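Local coordinates for protein Bm4233, isoform b (PDB 6ANY) that probably binds sterols and may take part in lipid transport, as a secreted venom allergen-like member of the CAP superfamily from a filarial parasite, at residues E93-W107 against I150-C164. Sequence-based numbering, arbitrary orientation.
Sequences EKLRNTAGTEAGKSW and IATNCDGGRTLIAIC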
loop_
_atom_site.group_PDB
_atom_site.type_symbol
_atom_site.label_atom_id
_atom_site.label_comp_id
_atom_site.label_asym_id
_atom_site.label_seq_id
_atom_site.Cartn_x
_atom_site.Cartn_y
_atom_site.Cartn_z
ATOM N N GLU A 93 1.679 15.452 -17.118
ATOM C CA GLU A 93 2.407 16.249 -16.087
ATOM C C GLU A 93 1.464 16.737 -15.027
ATOM O O GLU A 93 1.852 16.832 -13.833
ATOM C CB GLU A 93 3.209 17.444 -16.663
ATOM C CG GLU A 93 4.696 17.224 -17.000
ATOM C CD GLU A 93 5.517 16.501 -15.902
ATOM O OE1 GLU A 93 5.822 17.177 -14.878
ATOM O OE2 GLU A 93 5.870 15.276 -16.104
ATOM N N LYS A 94 0.250 17.067 -15.449
ATOM C CA LYS A 94 -0.802 17.436 -14.532
ATOM C C LYS A 94 -1.221 16.314 -13.545
ATOM O O LYS A 94 -1.915 16.612 -12.552
ATOM C CB LYS A 94 -2.025 17.853 -15.329
ATOM C CG LYS A 94 -1.827 19.040 -16.271
ATOM C CD LYS A 94 -2.692 20.263 -15.936
ATOM C CE LYS A 94 -2.189 21.537 -16.656
ATOM N NZ LYS A 94 -2.732 21.783 -18.044
ATOM N N LEU A 95 -0.897 15.043 -13.852
ATOM C CA LEU A 95 -1.275 13.926 -13.028
ATOM C C LEU A 95 -0.189 13.540 -12.083
ATOM O O LEU A 95 -0.439 12.697 -11.215
ATOM C CB LEU A 95 -1.694 12.691 -13.866
ATOM C CG LEU A 95 -2.724 12.912 -14.981
ATOM C CD1 LEU A 95 -2.861 11.655 -15.790
ATOM C CD2 LEU A 95 -4.056 13.371 -14.387
ATOM N N ARG A 96 0.993 14.169 -12.170
ATOM C CA ARG A 96 2.090 13.732 -11.329
ATOM C C ARG A 96 1.859 13.918 -9.855
ATOM O O ARG A 96 2.270 13.061 -9.069
ATOM C CB ARG A 96 3.377 14.441 -11.704
ATOM C CG ARG A 96 4.610 13.757 -11.200
ATOM C CD ARG A 96 5.877 14.542 -11.566
ATOM N NE ARG A 96 6.995 13.947 -10.839
ATOM C CZ ARG A 96 7.790 12.960 -11.233
ATOM N NH1 ARG A 96 7.688 12.419 -12.421
ATOM N NH2 ARG A 96 8.706 12.511 -10.388
ATOM N N ASN A 97 1.262 15.057 -9.485
ATOM C CA ASN A 97 1.079 15.433 -8.108
ATOM C C ASN A 97 0.044 14.536 -7.342
ATOM O O ASN A 97 0.096 14.462 -6.142
ATOM C CB ASN A 97 0.848 16.980 -7.945
ATOM C CG ASN A 97 -0.479 17.491 -8.507
ATOM O OD1 ASN A 97 -1.483 16.768 -8.621
ATOM N ND2 ASN A 97 -0.488 18.803 -8.872
ATOM N N THR A 98 -0.869 13.876 -8.044
ATOM C CA THR A 98 -1.741 12.878 -7.469
ATOM C C THR A 98 -1.400 11.462 -7.935
ATOM O O THR A 98 -2.231 10.541 -7.847
ATOM C CB THR A 98 -3.192 13.162 -7.881
ATOM O OG1 THR A 98 -3.259 13.236 -9.310
ATOM C CG2 THR A 98 -3.689 14.507 -7.266
ATOM N N ALA A 99 -0.207 11.227 -8.468
ATOM C CA ALA A 99 0.056 9.854 -8.995
ATOM C C ALA A 99 -0.059 8.783 -7.914
ATOM O O ALA A 99 -0.717 7.748 -8.136
ATOM C CB ALA A 99 1.391 9.774 -9.635
ATOM N N GLY A 100 0.558 9.032 -6.744
ATOM C CA GLY A 100 0.583 8.050 -5.658
ATOM C C GLY A 100 -0.763 7.720 -5.098
ATOM O O GLY A 100 -1.077 6.558 -4.885
ATOM N N THR A 101 -1.621 8.726 -4.984
ATOM C CA THR A 101 -2.936 8.557 -4.390
ATOM C C THR A 101 -3.921 7.971 -5.408
ATOM O O THR A 101 -4.891 7.257 -5.049
ATOM C CB THR A 101 -3.490 9.890 -3.801
ATOM O OG1 THR A 101 -3.380 10.967 -4.758
ATOM C CG2 THR A 101 -2.799 10.219 -2.502
ATOM N N GLU A 102 -3.720 8.284 -6.675
ATOM C CA GLU A 102 -4.508 7.640 -7.682
ATOM C C GLU A 102 -4.152 6.162 -7.752
ATOM O O GLU A 102 -5.046 5.291 -7.923
ATOM C CB GLU A 102 -4.290 8.304 -9.058
ATOM C CG GLU A 102 -5.073 9.612 -9.291
ATOM C CD GLU A 102 -6.582 9.384 -9.078
ATOM O OE1 GLU A 102 -7.233 8.678 -9.875
ATOM O OE2 GLU A 102 -7.086 9.795 -8.013
ATOM N N ALA A 103 -2.857 5.863 -7.671
ATOM C CA ALA A 103 -2.450 4.483 -7.643
ATOM C C ALA A 103 -2.979 3.707 -6.431
ATOM O O ALA A 103 -3.292 2.540 -6.548
ATOM C CB ALA A 103 -0.941 4.377 -7.672
ATOM N N GLY A 104 -3.087 4.354 -5.293
ATOM C CA GLY A 104 -3.499 3.688 -4.045
ATOM C C GLY A 104 -4.955 3.407 -4.171
ATOM O O GLY A 104 -5.422 2.346 -3.802
ATOM N N LYS A 105 -5.690 4.320 -4.760
ATOM C CA LYS A 105 -7.157 4.117 -4.970
ATOM C C LYS A 105 -7.398 2.941 -5.927
ATOM O O LYS A 105 -8.284 2.109 -5.720
ATOM C CB LYS A 105 -7.791 5.364 -5.559
ATOM C CG LYS A 105 -8.262 6.354 -4.531
ATOM C CD LYS A 105 -8.412 7.757 -5.095
ATOM C CE LYS A 105 -9.537 7.793 -6.090
ATOM N NZ LYS A 105 -9.433 9.086 -6.833
ATOM N N SER A 106 -6.579 2.841 -6.931
ATOM C CA SER A 106 -6.696 1.777 -7.903
ATOM C C SER A 106 -6.391 0.412 -7.296
ATOM O O SER A 106 -7.186 -0.476 -7.339
ATOM C CB SER A 106 -5.784 2.023 -9.078
ATOM O OG SER A 106 -5.830 0.917 -9.915
ATOM N N TRP A 107 -5.274 0.298 -6.648
ATOM C CA TRP A 107 -4.915 -0.961 -5.916
ATOM C C TRP A 107 -5.942 -1.336 -4.856
ATOM O O TRP A 107 -6.388 -2.507 -4.743
ATOM C CB TRP A 107 -3.525 -0.831 -5.279
ATOM C CG TRP A 107 -2.439 -0.541 -6.299
ATOM C CD1 TRP A 107 -2.441 -0.908 -7.587
ATOM C CD2 TRP A 107 -1.230 0.223 -6.098
ATOM N NE1 TRP A 107 -1.268 -0.488 -8.231
ATOM C CE2 TRP A 107 -0.518 0.224 -7.329
ATOM C CE3 TRP A 107 -0.686 0.900 -5.018
ATOM C CZ2 TRP A 107 0.699 0.881 -7.490
ATOM C CZ3 TRP A 107 0.514 1.548 -5.177
ATOM C CH2 TRP A 107 1.176 1.555 -6.430
ATOM N N ILE A 150 7.996 7.503 -9.088
ATOM C CA ILE A 150 7.094 7.949 -10.132
ATOM C C ILE A 150 7.840 8.399 -11.376
ATOM O O ILE A 150 8.878 9.129 -11.312
ATOM C CB ILE A 150 6.254 9.113 -9.583
ATOM C CG1 ILE A 150 5.303 8.594 -8.499
ATOM C CG2 ILE A 150 5.431 9.750 -10.694
ATOM C CD1 ILE A 150 4.695 9.716 -7.633
ATOM N N ALA A 151 7.277 8.051 -12.514
ATOM C CA ALA A 151 7.837 8.450 -13.824
ATOM C C ALA A 151 6.732 9.020 -14.659
ATOM O O ALA A 151 5.746 8.366 -14.847
ATOM C CB ALA A 151 8.455 7.260 -14.533
ATOM N N THR A 152 6.911 10.217 -15.190
ATOM C CA THR A 152 5.957 10.818 -16.115
ATOM C C THR A 152 6.513 11.191 -17.459
ATOM O O THR A 152 5.853 11.896 -18.234
ATOM C CB THR A 152 5.351 12.090 -15.483
ATOM O OG1 THR A 152 6.392 12.930 -14.944
ATOM C CG2 THR A 152 4.405 11.699 -14.401
ATOM N N ASN A 153 7.712 10.728 -17.738
ATOM C CA ASN A 153 8.362 10.942 -19.042
ATOM C C ASN A 153 8.122 9.811 -20.006
ATOM O O ASN A 153 8.462 9.941 -21.184
ATOM C CB ASN A 153 9.870 11.095 -18.924
ATOM C CG ASN A 153 10.488 9.882 -18.323
ATOM O OD1 ASN A 153 10.227 9.612 -17.160
ATOM N ND2 ASN A 153 11.289 9.152 -19.076
ATOM N N CYS A 154 7.504 8.726 -19.526
ATOM C CA CYS A 154 7.243 7.517 -20.321
ATOM C C CYS A 154 6.397 7.846 -21.549
ATOM O O CYS A 154 5.518 8.732 -21.488
ATOM C CB CYS A 154 6.559 6.522 -19.434
ATOM S SG CYS A 154 7.438 6.204 -17.832
ATOM N N ASP A 155 6.703 7.194 -22.676
ATOM C CA ASP A 155 5.986 7.415 -23.943
ATOM C C ASP A 155 5.838 8.858 -24.346
ATOM O O ASP A 155 4.723 9.382 -24.490
ATOM C CB ASP A 155 4.571 6.798 -23.836
ATOM C CG ASP A 155 4.619 5.296 -23.750
ATOM O OD1 ASP A 155 5.527 4.735 -24.349
ATOM O OD2 ASP A 155 3.800 4.666 -23.050
ATOM N N GLY A 156 6.948 9.530 -24.451
ATOM C CA GLY A 156 6.942 10.931 -24.761
ATOM C C GLY A 156 6.208 11.839 -23.794
ATOM O O GLY A 156 5.622 12.837 -24.247
ATOM N N GLY A 157 6.199 11.493 -22.489
ATOM C CA GLY A 157 5.409 12.217 -21.494
ATOM C C GLY A 157 3.919 11.907 -21.446
ATOM O O GLY A 157 3.146 12.666 -20.859
ATOM N N ARG A 158 3.495 10.803 -22.052
ATOM C CA ARG A 158 2.065 10.519 -22.191
ATOM C C ARG A 158 1.616 9.350 -21.335
ATOM O O ARG A 158 0.423 9.021 -21.319
ATOM C CB ARG A 158 1.693 10.285 -23.658
ATOM C CG ARG A 158 1.664 11.563 -24.458
ATOM C CD ARG A 158 1.644 11.255 -25.944
ATOM N NE ARG A 158 1.272 12.445 -26.745
ATOM C CZ ARG A 158 2.118 13.291 -27.358
ATOM N NH1 ARG A 158 3.457 13.175 -27.302
ATOM N NH2 ARG A 158 1.603 14.287 -28.069
ATOM N N THR A 159 2.558 8.755 -20.632
ATOM C CA THR A 159 2.310 7.661 -19.749
ATOM C C THR A 159 2.909 7.904 -18.362
ATOM O O THR A 159 4.048 8.321 -18.220
ATOM C CB THR A 159 2.831 6.351 -20.386
ATOM O OG1 THR A 159 1.994 6.067 -21.512
ATOM C CG2 THR A 159 2.762 5.175 -19.424
ATOM N N LEU A 160 2.096 7.658 -17.347
ATOM C CA LEU A 160 2.487 7.807 -15.978
ATOM C C LEU A 160 2.623 6.455 -15.395
ATOM O O LEU A 160 1.726 5.640 -15.571
ATOM C CB LEU A 160 1.464 8.588 -15.205
ATOM C CG LEU A 160 1.191 8.319 -13.723
ATOM C CD1 LEU A 160 2.411 8.684 -12.886
ATOM C CD2 LEU A 160 0.029 9.199 -13.264
ATOM N N ILE A 161 3.731 6.241 -14.664
ATOM C CA ILE A 161 3.961 4.981 -13.955
ATOM C C ILE A 161 4.233 5.275 -12.497
ATOM O O ILE A 161 5.103 6.053 -12.176
ATOM C CB ILE A 161 5.203 4.205 -14.550
ATOM C CG1 ILE A 161 5.021 3.834 -16.038
ATOM C CG2 ILE A 161 5.593 2.992 -13.714
ATOM C CD1 ILE A 161 4.520 2.454 -16.309
ATOM N N ALA A 162 3.573 4.569 -11.611
ATOM C CA ALA A 162 3.872 4.698 -10.207
ATOM C C ALA A 162 4.228 3.317 -9.624
ATOM O O ALA A 162 3.522 2.358 -9.833
ATOM C CB ALA A 162 2.696 5.291 -9.486
ATOM N N ILE A 163 5.315 3.249 -8.884
ATOM C CA ILE A 163 5.783 2.010 -8.280
ATOM C C ILE A 163 5.915 2.215 -6.763
ATOM O O ILE A 163 6.520 3.147 -6.308
ATOM C CB ILE A 163 7.172 1.586 -8.826
ATOM C CG1 ILE A 163 7.216 1.618 -10.379
ATOM C CG2 ILE A 163 7.570 0.249 -8.241
ATOM C CD1 ILE A 163 6.357 0.649 -11.095
ATOM N N CYS A 164 5.316 1.330 -5.993
ATOM C CA CYS A 164 5.437 1.379 -4.537
ATOM C C CYS A 164 6.042 0.076 -4.068
ATOM O O CYS A 164 5.623 -1.010 -4.529
ATOM C CB CYS A 164 4.105 1.681 -3.869
ATOM S SG CYS A 164 3.514 3.373 -3.937
HETATM O O HOH W 1 4.912 14.497 -18.458
HETATM O O HOH W 2 9.483 11.319 -15.089
HETATM O O HOH W 3 10.586 11.124 -12.209
#
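Thr-152 holds the polar end of this contact through a hydroxyl that serves two charged side chains. Its OG1 donates to Glu-93 OE2 at 2.7 Å, meeting the carboxylate on the syn side, and accepts from Arg-96 NH1 at 2.9 Å, almost in the guanidinium plane. A chi1 of -162° turns the Arg-96 chain away from its own amide nitrogen, and the chain then runs extended as far as NE, laid across Ile-150 and Thr-152 so that CG passes the Thr-152 methyl and Ile-150 CG2 lies over one guanidinium face. NH2 bonds to the backbone oxygen of Arg-7 and, through a water, to Ile-150 O, while a second water joins Thr-152 N to the Asn-153 side chain.

Farther along, the interface is apolar. Ala-99 CB, in the first turn of helix 99-107, sits 3.6 Å from Leu-160 CD1 and also touches Ile-150 CD1; Leu-95 CB meets the other Leu-160 methyl. One turn on, Ala-103 faces Ala-162 methyl to methyl, with 4.2 Å between their CB atoms.

Trp-107 finishes the row with its six-membered ring. Cys-164 SG, disulfide-bonded to Cys-148, lies at the ring edge 3.7 Å from Trp-107 CZ3, a sulfur-aromatic contact, while the indole NE1 of Trp-107 is hydrogen-bonded to Val-83 O.

The helix thus crosses strand 159-164 at -71° with an axis separation of 8.6 Å, consistent with the small residues on its facing side, as one helical layer of the CAP alpha-beta-alpha sandwich. The chemistry grades from a charged, hydrated margin, where Glu-93 and Arg-96 probably polarise the shared hydroxyl, to a buried apolar core that ends at the Cys-148–Cys-164 disulfide.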